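PDB 3GIR: aminomethyltransferase from Bartonella henselae, which belongs to the aminomethyltransferase family, whose members pair a domain of the folate-binding type with a smaller C-terminal beta-barrel domain. Local coordinates for residues Leu36-Leu41 against Gly228-Leu233; Ala45-Gly50 against Leu59-Gly64; Trp55-Thr60 against Val246-Arg251; Leu86-Gly91 against Ile168-Val173. All blocks are in the same frame, centred on the assembly; numbering follows the deposited sequence. Where two conformers were deposited one is given.

Interaction 1. Residues Leu36-Leu41 against Gly228-Leu233; sequences LPLYEL and GCARAL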
loop_
_atom_site.group_PDB
_atom_site.type_symbol
_atom_site.label_atom_id
_atom_site.label_comp_id
_atom_site.label_asym_id
_atom_site.label_seq_id
_atom_site.Cartn_x
_atom_site.Cartn_y
_atom_site.Cartn_z
ATOM N N LEU A 36 17.504 3.036 7.751
ATOM C CA LEU A 36 16.398 3.029 8.725
ATOM C C LEU A 36 16.880 3.465 10.069
ATOM O O LEU A 36 17.939 3.030 10.557
ATOM C CB LEU A 36 15.850 1.619 8.876
ATOM C CG LEU A 36 15.084 1.093 7.673
ATOM C CD1 LEU A 36 14.876 -0.439 7.807
ATOM C CD2 LEU A 36 13.737 1.842 7.426
ATOM N N PRO A 37 16.101 4.334 10.704
ATOM C CA PRO A 37 16.443 4.619 12.127
ATOM C C PRO A 37 16.693 3.440 13.023
ATOM O O PRO A 37 17.610 3.468 13.861
ATOM C CB PRO A 37 15.193 5.404 12.580
ATOM C CG PRO A 37 14.698 6.094 11.372
ATOM C CD PRO A 37 14.920 5.075 10.259
ATOM N N LEU A 38 15.925 2.353 12.880
ATOM C CA LEU A 38 16.077 1.137 13.667
ATOM C C LEU A 38 16.982 0.052 13.017
ATOM O O LEU A 38 16.905 -1.108 13.380
ATOM C CB LEU A 38 14.711 0.564 13.943
ATOM C CG LEU A 38 13.756 1.486 14.702
ATOM C CD1 LEU A 38 12.424 0.747 14.917
ATOM C CD2 LEU A 38 14.377 1.974 16.060
ATOM N N TYR A 39 17.859 0.483 12.091
ATOM C CA TYR A 39 18.762 -0.443 11.398
ATOM C C TYR A 39 19.452 -1.394 12.351
ATOM O O TYR A 39 19.497 -2.603 12.110
ATOM C CB TYR A 39 19.815 0.310 10.591
ATOM C CG TYR A 39 20.893 -0.600 10.034
ATOM C CD1 TYR A 39 20.662 -1.326 8.891
ATOM C CD2 TYR A 39 22.094 -0.779 10.710
ATOM C CE1 TYR A 39 21.633 -2.173 8.329
ATOM C CE2 TYR A 39 23.087 -1.670 10.181
ATOM C CZ TYR A 39 22.816 -2.342 8.983
ATOM O OH TYR A 39 23.718 -3.199 8.442
ATOM N N GLU A 40 19.965 -0.865 13.490
ATOM C CA GLU A 40 20.669 -1.766 14.410
ATOM C C GLU A 40 19.824 -2.917 14.992
ATOM O O GLU A 40 20.330 -4.035 15.231
ATOM C CB GLU A 40 21.285 -0.956 15.575
ATOM C CG GLU A 40 22.469 -0.149 15.158
ATOM C CD GLU A 40 23.012 0.719 16.340
ATOM O OE1 GLU A 40 22.743 0.369 17.534
ATOM O OE2 GLU A 40 23.683 1.749 16.076
ATOM N N LEU A 41 18.515 -2.691 15.235
ATOM C CA LEU A 41 17.628 -3.743 15.638
ATOM C C LEU A 41 17.533 -4.832 14.573
ATOM O O LEU A 41 17.450 -6.033 14.912
ATOM C CB LEU A 41 16.194 -3.255 15.988
ATOM C CG LEU A 41 15.976 -2.361 17.187
ATOM C CD1 LEU A 41 14.463 -2.117 17.458
ATOM C CD2 LEU A 41 16.693 -3.018 18.410
ATOM N N GLY A 228 13.192 9.211 18.395
ATOM C CA GLY A 228 13.807 8.917 19.703
ATOM C C GLY A 228 13.038 8.019 20.624
ATOM O O GLY A 228 13.599 7.509 21.622
ATOM N N CYS A 229 11.760 7.778 20.331
ATOM C CA CYS A 229 10.901 6.901 21.125
ATOM C C CYS A 229 10.765 5.489 20.563
ATOM O O CYS A 229 10.290 4.576 21.209
ATOM C CB CYS A 229 9.470 7.414 21.166
ATOM S SG CYS A 229 9.269 9.057 22.030
ATOM N N ALA A 230 11.289 5.314 19.348
ATOM C CA ALA A 230 10.928 4.153 18.571
ATOM C C ALA A 230 11.614 2.903 18.954
ATOM O O ALA A 230 11.007 1.856 18.885
ATOM C CB ALA A 230 11.182 4.428 17.071
ATOM N N ARG A 231 12.924 2.938 19.257
ATOM C CA ARG A 231 13.634 1.703 19.552
ATOM C C ARG A 231 13.027 0.997 20.737
ATOM O O ARG A 231 12.771 -0.204 20.742
ATOM C CB ARG A 231 15.103 1.994 19.756
ATOM C CG ARG A 231 15.956 0.812 19.980
ATOM C CD ARG A 231 17.366 1.193 20.429
ATOM N NE ARG A 231 18.026 -0.021 20.867
ATOM C CZ ARG A 231 18.924 -0.732 20.189
ATOM N NH1 ARG A 231 19.398 -0.354 18.981
ATOM N NH2 ARG A 231 19.392 -1.838 20.775
ATOM N N ALA A 232 12.742 1.767 21.786
ATOM C CA ALA A 232 12.100 1.191 22.940
ATOM C C ALA A 232 10.721 0.557 22.654
ATOM O O ALA A 232 10.404 -0.551 23.128
ATOM C CB ALA A 232 12.065 2.255 24.106
ATOM N N LEU A 233 9.875 1.199 21.868
ATOM C CA LEU A 233 8.623 0.648 21.512
ATOM C C LEU A 233 8.791 -0.668 20.727
ATOM O O LEU A 233 8.101 -1.642 20.951
ATOM C CB LEU A 233 7.790 1.643 20.710
ATOM C CG LEU A 233 6.457 1.114 20.177
ATOM C CD1 LEU A 233 5.537 0.590 21.329
ATOM C CD2 LEU A 233 5.713 2.079 19.242
#

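Interaction 2. Residues Ala45-Gly50 against Leu59-Gly64; sequences AGAKFG and LTYPLG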
loop_
_atom_site.group_PDB
_atom_site.type_symbol
_atom_site.label_atom_id
_atom_site.label_comp_id
_atom_site.label_asym_id
_atom_site.label_seq_id
_atom_site.Cartn_x
_atom_site.Cartn_y
_atom_site.Cartn_z
ATOM N N ALA A 45 18.755 -8.758 14.838
ATOM C CA ALA A 45 17.803 -9.791 14.490
ATOM C C ALA A 45 18.264 -10.694 13.327
ATOM O O ALA A 45 17.569 -11.629 12.949
ATOM C CB ALA A 45 16.503 -9.142 14.119
ATOM N N GLY A 46 19.417 -10.401 12.780
ATOM C CA GLY A 46 19.967 -11.234 11.702
ATOM C C GLY A 46 19.304 -10.989 10.358
ATOM O O GLY A 46 19.339 -11.909 9.506
ATOM N N ALA A 47 18.775 -9.796 10.141
ATOM C CA ALA A 47 18.201 -9.459 8.839
ATOM C C ALA A 47 19.224 -9.621 7.701
ATOM O O ALA A 47 20.464 -9.369 7.859
ATOM C CB ALA A 47 17.679 -8.044 8.827
ATOM N N LYS A 48 18.687 -10.022 6.559
ATOM C CA LYS A 48 19.362 -9.927 5.269
ATOM C C LYS A 48 18.773 -8.758 4.529
ATOM O O LYS A 48 17.566 -8.639 4.422
ATOM C CB LYS A 48 19.193 -11.215 4.462
ATOM C CG LYS A 48 19.772 -12.479 5.112
ATOM C CD LYS A 48 18.965 -13.142 6.190
ATOM C CE LYS A 48 19.670 -14.260 6.993
ATOM N NZ LYS A 48 20.689 -13.707 7.985
ATOM N N PHE A 49 19.630 -7.871 4.054
ATOM C CA PHE A 49 19.254 -6.526 3.567
ATOM C C PHE A 49 19.323 -6.446 2.080
ATOM O O PHE A 49 20.132 -7.145 1.422
ATOM C CB PHE A 49 20.059 -5.422 4.234
ATOM C CG PHE A 49 19.887 -5.269 5.699
ATOM C CD1 PHE A 49 18.953 -4.394 6.214
ATOM C CD2 PHE A 49 20.710 -5.943 6.584
ATOM C CE1 PHE A 49 18.794 -4.243 7.589
ATOM C CE2 PHE A 49 20.591 -5.762 7.989
ATOM C CZ PHE A 49 19.632 -4.905 8.470
ATOM N N GLY A 50 18.503 -5.549 1.513
ATOM C CA GLY A 50 18.532 -5.233 0.098
ATOM C C GLY A 50 17.912 -3.877 -0.164
ATOM O O GLY A 50 17.341 -3.293 0.734
ATOM N N LEU A 59 15.037 -7.582 3.941
ATOM C CA LEU A 59 14.198 -8.418 3.041
ATOM C C LEU A 59 13.648 -9.661 3.718
ATOM O O LEU A 59 12.530 -10.101 3.423
ATOM C CB LEU A 59 15.008 -8.875 1.808
ATOM C CG LEU A 59 15.626 -7.721 1.019
ATOM C CD1 LEU A 59 16.327 -8.282 -0.272
ATOM C CD2 LEU A 59 14.640 -6.562 0.656
ATOM N N THR A 60 14.453 -10.246 4.609
ATOM C CA THR A 60 14.058 -11.425 5.345
ATOM C C THR A 60 14.913 -11.532 6.594
ATOM O O THR A 60 15.903 -10.798 6.715
ATOM C CB THR A 60 14.120 -12.675 4.463
ATOM O OG1 THR A 60 13.599 -13.820 5.163
ATOM C CG2 THR A 60 15.526 -12.959 3.976
ATOM N N TYR A 61 14.404 -12.333 7.524
ATOM C CA TYR A 61 15.061 -12.615 8.791
ATOM C C TYR A 61 15.355 -14.106 8.851
ATOM O O TYR A 61 14.981 -14.888 7.955
ATOM C CB TYR A 61 14.174 -12.153 9.908
ATOM C CG TYR A 61 13.983 -10.659 9.950
ATOM C CD1 TYR A 61 14.760 -9.836 10.757
ATOM C CD2 TYR A 61 12.980 -10.082 9.199
ATOM C CE1 TYR A 61 14.506 -8.481 10.839
ATOM C CE2 TYR A 61 12.741 -8.726 9.251
ATOM C CZ TYR A 61 13.469 -7.932 10.091
ATOM O OH TYR A 61 13.211 -6.561 10.105
ATOM N N PRO A 62 16.060 -14.542 9.894
ATOM C CA PRO A 62 16.309 -15.998 9.965
ATOM C C PRO A 62 15.062 -16.867 9.967
ATOM O O PRO A 62 15.101 -17.989 9.401
ATOM C CB PRO A 62 17.171 -16.129 11.234
ATOM C CG PRO A 62 17.840 -14.808 11.307
ATOM C CD PRO A 62 16.769 -13.791 10.928
ATOM N N LEU A 63 13.930 -16.347 10.445
ATOM C CA LEU A 63 12.684 -17.101 10.388
ATOM C C LEU A 63 12.332 -17.485 8.920
ATOM O O LEU A 63 11.956 -18.641 8.641
ATOM C CB LEU A 63 11.545 -16.311 11.009
ATOM C CG LEU A 63 10.175 -16.925 11.071
ATOM C CD1 LEU A 63 10.252 -18.322 11.772
ATOM C CD2 LEU A 63 9.159 -15.965 11.730
ATOM N N GLY A 64 12.510 -16.536 8.009
ATOM C CA GLY A 64 12.479 -16.794 6.581
ATOM C C GLY A 64 11.178 -16.361 5.939
ATOM O O GLY A 64 10.117 -16.274 6.599
#

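Interaction 3. Residues Trp55-Thr60 against Val246-Arg251; sequences WRMPLT and VGLAAR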
loop_
_atom_site.group_PDB
_atom_site.type_symbol
_atom_site.label_atom_id
_atom_site.label_comp_id
_atom_site.label_asym_id
_atom_site.label_seq_id
_atom_site.Cartn_x
_atom_site.Cartn_y
_atom_site.Cartn_z
ATOM N N TRP A 55 16.149 2.789 -0.135
ATOM C CA TRP A 55 16.475 2.435 1.206
ATOM C C TRP A 55 17.095 1.058 1.317
ATOM O O TRP A 55 16.783 0.200 0.535
ATOM C CB TRP A 55 15.193 2.363 2.080
ATOM C CG TRP A 55 14.544 3.746 2.270
ATOM C CD1 TRP A 55 13.832 4.407 1.378
ATOM C CD2 TRP A 55 14.569 4.540 3.461
ATOM N NE1 TRP A 55 13.379 5.618 1.918
ATOM C CE2 TRP A 55 13.842 5.718 3.192
ATOM C CE3 TRP A 55 15.124 4.366 4.716
ATOM C CZ2 TRP A 55 13.608 6.709 4.182
ATOM C CZ3 TRP A 55 14.917 5.344 5.696
ATOM C CH2 TRP A 55 14.175 6.501 5.402
ATOM N N ARG A 56 17.947 0.884 2.308
ATOM C CA ARG A 56 18.474 -0.434 2.690
ATOM C C ARG A 56 17.440 -1.071 3.676
ATOM O O ARG A 56 17.315 -0.664 4.854
ATOM C CB ARG A 56 19.882 -0.388 3.278
ATOM C CG ARG A 56 20.357 -1.774 3.788
ATOM C CD ARG A 56 21.827 -1.861 4.173
ATOM N NE ARG A 56 22.647 -1.710 3.016
ATOM C CZ ARG A 56 23.230 -0.594 2.594
ATOM N NH1 ARG A 56 23.134 0.542 3.290
ATOM N NH2 ARG A 56 23.937 -0.616 1.463
ATOM N N MET A 57 16.753 -2.076 3.195
ATOM C CA MET A 57 15.609 -2.658 3.955
ATOM C C MET A 57 15.857 -4.102 4.324
ATOM O O MET A 57 16.513 -4.817 3.537
ATOM C CB MET A 57 14.316 -2.561 3.146
ATOM C CG MET A 57 13.864 -1.169 2.797
ATOM S SD MET A 57 13.449 -0.190 4.243
ATOM C CE MET A 57 11.828 -0.915 4.690
ATOM N N PRO A 58 15.292 -4.568 5.422
ATOM C CA PRO A 58 15.399 -5.984 5.740
ATOM C C PRO A 58 14.468 -6.763 4.827
ATOM O O PRO A 58 13.230 -6.626 4.888
ATOM C CB PRO A 58 15.009 -6.025 7.248
ATOM C CG PRO A 58 14.196 -4.761 7.479
ATOM C CD PRO A 58 14.644 -3.793 6.499
ATOM N N LEU A 59 15.037 -7.582 3.941
ATOM C CA LEU A 59 14.198 -8.418 3.041
ATOM C C LEU A 59 13.648 -9.661 3.718
ATOM O O LEU A 59 12.530 -10.101 3.423
ATOM C CB LEU A 59 15.008 -8.875 1.808
ATOM C CG LEU A 59 15.626 -7.721 1.019
ATOM C CD1 LEU A 59 16.327 -8.282 -0.272
ATOM C CD2 LEU A 59 14.640 -6.562 0.656
ATOM N N THR A 60 14.453 -10.246 4.609
ATOM C CA THR A 60 14.058 -11.425 5.345
ATOM C C THR A 60 14.913 -11.532 6.594
ATOM O O THR A 60 15.903 -10.798 6.715
ATOM C CB THR A 60 14.120 -12.675 4.463
ATOM O OG1 THR A 60 13.599 -13.820 5.163
ATOM C CG2 THR A 60 15.526 -12.959 3.976
ATOM N N VAL A 246 8.911 -9.183 10.412
ATOM C CA VAL A 246 8.605 -9.669 9.083
ATOM C C VAL A 246 9.345 -8.752 8.080
ATOM O O VAL A 246 9.249 -7.527 8.159
ATOM C CB VAL A 246 7.114 -9.704 8.898
ATOM C CG1 VAL A 246 6.771 -10.253 7.503
ATOM C CG2 VAL A 246 6.526 -10.601 9.963
ATOM N N GLY A 247 10.017 -9.338 7.108
ATOM C CA GLY A 247 10.783 -8.639 6.092
ATOM C C GLY A 247 9.978 -8.251 4.878
ATOM O O GLY A 247 8.804 -8.607 4.740
ATOM N N LEU A 248 10.603 -7.480 4.006
ATOM C CA LEU A 248 9.907 -6.983 2.808
ATOM C C LEU A 248 9.437 -8.077 1.886
ATOM O O LEU A 248 8.412 -7.888 1.189
ATOM C CB LEU A 248 10.850 -6.032 2.042
ATOM C CG LEU A 248 10.893 -4.583 2.550
ATOM C CD1 LEU A 248 11.533 -3.782 1.394
ATOM C CD2 LEU A 248 9.631 -3.799 3.236
ATOM N N ALA A 249 10.155 -9.221 1.813
ATOM C CA ALA A 249 9.721 -10.321 0.935
ATOM C C ALA A 249 8.356 -10.854 1.345
ATOM O O ALA A 249 7.459 -10.966 0.506
ATOM C CB ALA A 249 10.787 -11.413 0.742
ATOM N N ALA A 250 8.200 -11.093 2.637
ATOM C CA ALA A 250 6.940 -11.548 3.154
ATOM C C ALA A 250 5.899 -10.437 3.104
ATOM O O ALA A 250 4.713 -10.715 2.932
ATOM C CB ALA A 250 7.116 -12.132 4.581
ATOM N N ARG A 251 6.310 -9.182 3.386
ATOM C CA ARG A 251 5.377 -8.067 3.182
ATOM C C ARG A 251 4.763 -8.109 1.775
ATOM O O ARG A 251 3.574 -7.870 1.589
ATOM C CB ARG A 251 6.052 -6.728 3.437
ATOM C CG ARG A 251 5.278 -5.504 3.088
ATOM C CD ARG A 251 5.930 -4.307 3.652
ATOM N NE ARG A 251 5.550 -3.019 3.080
ATOM C CZ ARG A 251 4.619 -2.231 3.575
ATOM N NH1 ARG A 251 3.884 -2.621 4.597
ATOM N NH2 ARG A 251 4.424 -1.027 3.011
HETATM O O HOH W 1 10.510 -11.682 4.302
#

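Interaction 4. Residues Leu86-Gly91 against Ile168-Val173; sequences LIAVEG and IALERV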
loop_
_atom_site.group_PDB
_atom_site.type_symbol
_atom_site.label_atom_id
_atom_site.label_comp_id
_atom_site.label_asym_id
_atom_site.label_seq_id
_atom_site.Cartn_x
_atom_site.Cartn_y
_atom_site.Cartn_z
ATOM N N LEU A 86 5.213 10.319 6.374
ATOM C CA LEU A 86 4.028 11.028 6.873
ATOM C C LEU A 86 4.180 12.487 6.493
ATOM O O LEU A 86 5.251 13.095 6.721
ATOM C CB LEU A 86 3.964 10.929 8.388
ATOM C CG LEU A 86 3.160 9.740 8.873
ATOM C CD1 LEU A 86 3.883 8.478 8.543
ATOM C CD2 LEU A 86 2.940 9.948 10.400
ATOM N N ILE A 87 3.153 13.027 5.866
ATOM C CA ILE A 87 3.077 14.417 5.556
ATOM C C ILE A 87 1.821 14.988 6.243
ATOM O O ILE A 87 0.690 14.553 5.986
ATOM C CB ILE A 87 2.954 14.563 4.055
ATOM C CG1 ILE A 87 4.219 14.083 3.326
ATOM C CG2 ILE A 87 2.747 16.064 3.649
ATOM C CD1 ILE A 87 4.109 13.913 1.767
ATOM N N ALA A 88 2.041 15.979 7.119
ATOM C CA ALA A 88 0.919 16.693 7.777
ATOM C C ALA A 88 0.440 17.831 6.890
ATOM O O ALA A 88 1.244 18.508 6.177
ATOM C CB ALA A 88 1.321 17.235 9.118
ATOM N N VAL A 89 -0.860 18.021 6.896
ATOM C CA VAL A 89 -1.469 19.115 6.119
ATOM C C VAL A 89 -2.343 19.868 7.151
ATOM O O VAL A 89 -3.252 19.294 7.712
ATOM C CB VAL A 89 -2.272 18.511 5.002
ATOM C CG1 VAL A 89 -3.124 19.595 4.288
ATOM C CG2 VAL A 89 -1.316 17.729 4.013
ATOM N N GLU A 90 -2.033 21.149 7.393
ATOM C CA GLU A 90 -2.566 21.898 8.510
ATOM C C GLU A 90 -2.828 23.342 8.073
ATOM O O GLU A 90 -1.936 23.922 7.506
ATOM C CB GLU A 90 -1.499 21.886 9.629
ATOM C CG GLU A 90 -1.873 22.665 10.847
ATOM C CD GLU A 90 -0.882 22.545 11.995
ATOM O OE1 GLU A 90 0.259 22.002 11.801
ATOM O OE2 GLU A 90 -1.250 23.035 13.091
ATOM N N GLY A 91 -3.973 23.899 8.415
ATOM C CA GLY A 91 -4.198 25.336 8.264
ATOM C C GLY A 91 -5.657 25.556 7.968
ATOM O O GLY A 91 -6.455 24.631 7.768
ATOM N N ILE A 168 3.791 19.694 5.579
ATOM C CA ILE A 168 4.966 19.486 6.391
ATOM C C ILE A 168 5.382 17.987 6.339
ATOM O O ILE A 168 4.620 17.158 6.782
ATOM C CB ILE A 168 4.691 19.847 7.888
ATOM C CG1 ILE A 168 4.074 21.249 7.976
ATOM C CG2 ILE A 168 6.007 19.742 8.701
ATOM C CD1 ILE A 168 3.484 21.541 9.339
ATOM N N ALA A 169 6.609 17.713 5.896
ATOM C CA ALA A 169 7.139 16.348 5.899
ATOM C C ALA A 169 7.619 16.042 7.315
ATOM O O ALA A 169 8.343 16.812 7.888
ATOM C CB ALA A 169 8.275 16.218 4.892
ATOM N N LEU A 170 7.146 14.953 7.912
ATOM C CA LEU A 170 7.486 14.615 9.275
ATOM C C LEU A 170 8.607 13.603 9.343
ATOM O O LEU A 170 8.748 12.725 8.454
ATOM C CB LEU A 170 6.273 14.102 9.996
ATOM C CG LEU A 170 4.985 14.935 10.056
ATOM C CD1 LEU A 170 3.864 14.299 10.846
ATOM C CD2 LEU A 170 5.299 16.303 10.657
ATOM N N GLU A 171 9.405 13.713 10.400
ATOM C CA GLU A 171 10.438 12.709 10.711
ATOM C C GLU A 171 9.873 11.724 11.731
ATOM O O GLU A 171 9.597 12.074 12.870
ATOM C CB GLU A 171 11.692 13.376 11.275
ATOM C CG GLU A 171 12.845 12.415 11.415
ATOM C CD GLU A 171 14.228 13.070 11.554
ATOM O OE1 GLU A 171 14.319 14.114 12.249
ATOM O OE2 GLU A 171 15.231 12.528 10.991
ATOM N N ARG A 172 9.663 10.496 11.272
ATOM C CA ARG A 172 9.045 9.482 12.099
ATOM C C ARG A 172 9.547 8.112 11.826
ATOM O O ARG A 172 10.016 7.789 10.720
ATOM C CB ARG A 172 7.529 9.439 11.783
ATOM C CG ARG A 172 6.724 10.673 12.107
ATOM C CD ARG A 172 6.537 10.900 13.537
ATOM N NE ARG A 172 5.710 12.073 13.840
ATOM C CZ ARG A 172 6.160 13.306 14.034
ATOM N NH1 ARG A 172 7.439 13.584 13.905
ATOM N NH2 ARG A 172 5.335 14.310 14.350
ATOM N N VAL A 173 9.423 7.248 12.830
ATOM C CA VAL A 173 9.428 5.791 12.614
ATOM C C VAL A 173 8.006 5.395 12.412
ATOM O O VAL A 173 7.109 5.929 13.042
ATOM C CB VAL A 173 10.103 5.046 13.787
ATOM C CG1 VAL A 173 9.652 3.571 13.903
ATOM C CG2 VAL A 173 11.597 5.165 13.633
HETATM O O HOH W 2 7.371 10.250 8.226
#

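Interaction 1. Residues Leu36-Leu41 against Gly228-Leu233
Leu38, Glu40 and Leu41 bring their side chains against the backbone and side chains of Ala230 and Arg231, joining the N-terminal end of helix 39-44 to the side of helix 227-238 in the folate-binding-type domain. The approach is led by a type I beta turn from Leu36 to Tyr39, which runs straight into the helix with Leu38 at the N-cap. Pro37, whose ring restricts phi, suits the second position of such a turn, and Tyr39 N closes it on Leu36 O.

Leu38 carries the buried part of the contact. Its CD2 methyl lies over the helix backbone, 3.6 Å from Arg231 CA, and also 4.2 Å from Ala230 CB. A small residue such as Ala230 suits this place because the leucine can come close to the helix, while Val173 of strand 173-178 packs against both residues.

Arg231 spans the outer, exposed side. Its CG stands opposite the backbone N (chi1 -176°) and the chain stays extended to NE, which carries the guanidinium across to helix 39-44. There it lies beside Glu40, with OE1 3.7 Å from Arg231 NH1. This salt bridge is long, and the two planar groups, turned 71° against each other, do not meet as a flat, two-pronged pair. Glu235, one turn further along, makes a second weak, long ion pair with NE. Leu41 covers one face of the guanidinium, its CD2 over the centre, 3.7 Å from Arg231 CZ.

Interaction 2. Residues Ala45-Gly50 against Leu59-Gly64
Lys48 meets Leu59 and Thr60 as neighbouring antiparallel strands do, and the tight part of the contact is this backbone ladder. Lys48 N donates to Thr60 O over 2.9 Å, nearly straight at 168°, and Leu59 N returns a 2.8 Å bond to Lys48 O, bent to 144°. Thr60 O also receives the CA-H of Ala47. Next along, Gly50 has no side chain, which lets the Leu59 side chain pack directly on the strand backbone, its CG 3.6 Å from Gly50 N.

At the other end the chain leaves helix 39-44 through Gly46, whose positive phi completes a Schellman motif and suits a glycine. The two alanines flanking it are small enough to reach the Tyr61 ring: Ala45 CB comes in at its edge, 3.9 Å from CD1, and Ala47 CB approaches obliquely, 3.8 Å from CE1. Tyr61 is buried and its ring also lies almost parallel to that of Trp245, while its backbone N, like Gly64 N, is bonded to Glu68 OE2. Close by, Pro62 CD sits 3.1 Å from Ala45 O.

The solvent side is looser. Lys48 and Pro62 are exposed. Lys48 CB and CD each lie 4.1 Å from Thr60 CG2, whose neighbour OG1 is bonded to Glu68. The lysine chain, bent at chi2 (79°) and again at chi4, doubles back so that NZ binds Gly46 O, the carbonyl just past the helix end, at 2.7 Å. Leu59 and Thr60 both stand opposite Lys48, which makes this a classic beta bulge in the hairpin of strands 48-52 and 55-60.

Interaction 3. Residues Trp55-Thr60 against Val246-Arg251
Leu248 N and Ala249 N, amides of the first turn of helix 248-257, donate to two successive carbonyls of strand 55-60, Pro58 O at 2.9 Å and Leu59 O at 3.0 Å. Both bonds are close to straight, and both donors lie in the carbonyl plane, Ala249 N on a lone pair of its acceptor. Gly247 is the N-cap. Without a side chain, its CA can settle 3.4 Å from Pro58 O, at a spot where the strand backbone leaves no room for a CB; its own carbonyl accepts Arg251 N and so starts the regular helix bonding.

Among the side chains, Leu248 and Met57 do most of the packing. Met57 CB meets Leu248 CD1 directly at 3.5 Å, while the bends of the methionine chain at chi2 (-64°) and chi3 (-75°) place its CE against the second methyl, Leu248 CD2, at 3.9 Å. An unbranched, flexible chain can bend in this way around the branched leucine. Phe52 of the neighbouring strand packs on both of them. Leu59 CD2 also comes near Leu248 CB, and Ala249, small enough to sit close, places its CB 3.5 Å from Leu59 O.

A water extends the pattern, donating to Leu59 O and accepting from Ala250 N, while Glu68 OE1 receives Gly247 N. The opening amides of the helix, which have no helical carbonyl before them, thus find strand, water and carboxylate acceptors, and the negative charge of Glu68 would be expected to suit the positive end of the helix dipole.

Interaction 4. Residues Leu86-Gly91 against Ile168-Val173
Leu86 meets Leu170 through both backbone and side chain: its O accepts Leu170 N over 2.9 Å in an almost straight bond (170°), and its N is linked to Leu170 O by a bridging water. Its CB lies 4.2 Å from Leu170 CD1, and its CD2 touches the aliphatic part of Arg172 at CG, 4.2 Å away. The arginine chain is bent, with NH1 donating to Glu171 O and the guanidinium lying over Leu170 CB.

Ile87 follows on the other face, that of Ala169, its non-hydrogen-bonded partner. Its CA-H points at Ile168 O (3.4 Å), and its CG2, opposite the backbone N, lies against the same oxygen. Here strand 166-169 forms one edge of a five-stranded antiparallel sheet, while Ile87 pairs with Leu142 on its other flank.

Ala88 forms the hydrogen-bonded pair with Ile168, each N donating to the other's O at 2.9 Å. Its small CB leaves Leu170 CD1 room to approach to 4.3 Å. Beyond Val89, which points away and packs on helix 94-101, Glu90 at the exposed end bonds through its backbone to Gln166.

From the N terminus, interaction 1 opens at 36-41 and interaction 2 at 45-50. Interaction 3 starts on 55-60, just before 59-64 closes the short hairpin loop of interaction 2, and the two share Leu59 and Thr60. Interaction 4 then opens at 86-91 and closes at 168-173, wholly within the long loops of interactions 1 and 3. Those two loops cross: 228-233 ends interaction 1 before 246-251 ends interaction 3. Leu36 touches Met57 and Pro58, and Val173 touches Ala230, so interaction 1 packs against both 3 and 4. Interactions 1 and 3 tie the N-terminal segment to helices 227-238 and 248-257; interaction 4 joins edge strand 166-169 to strand 85-90.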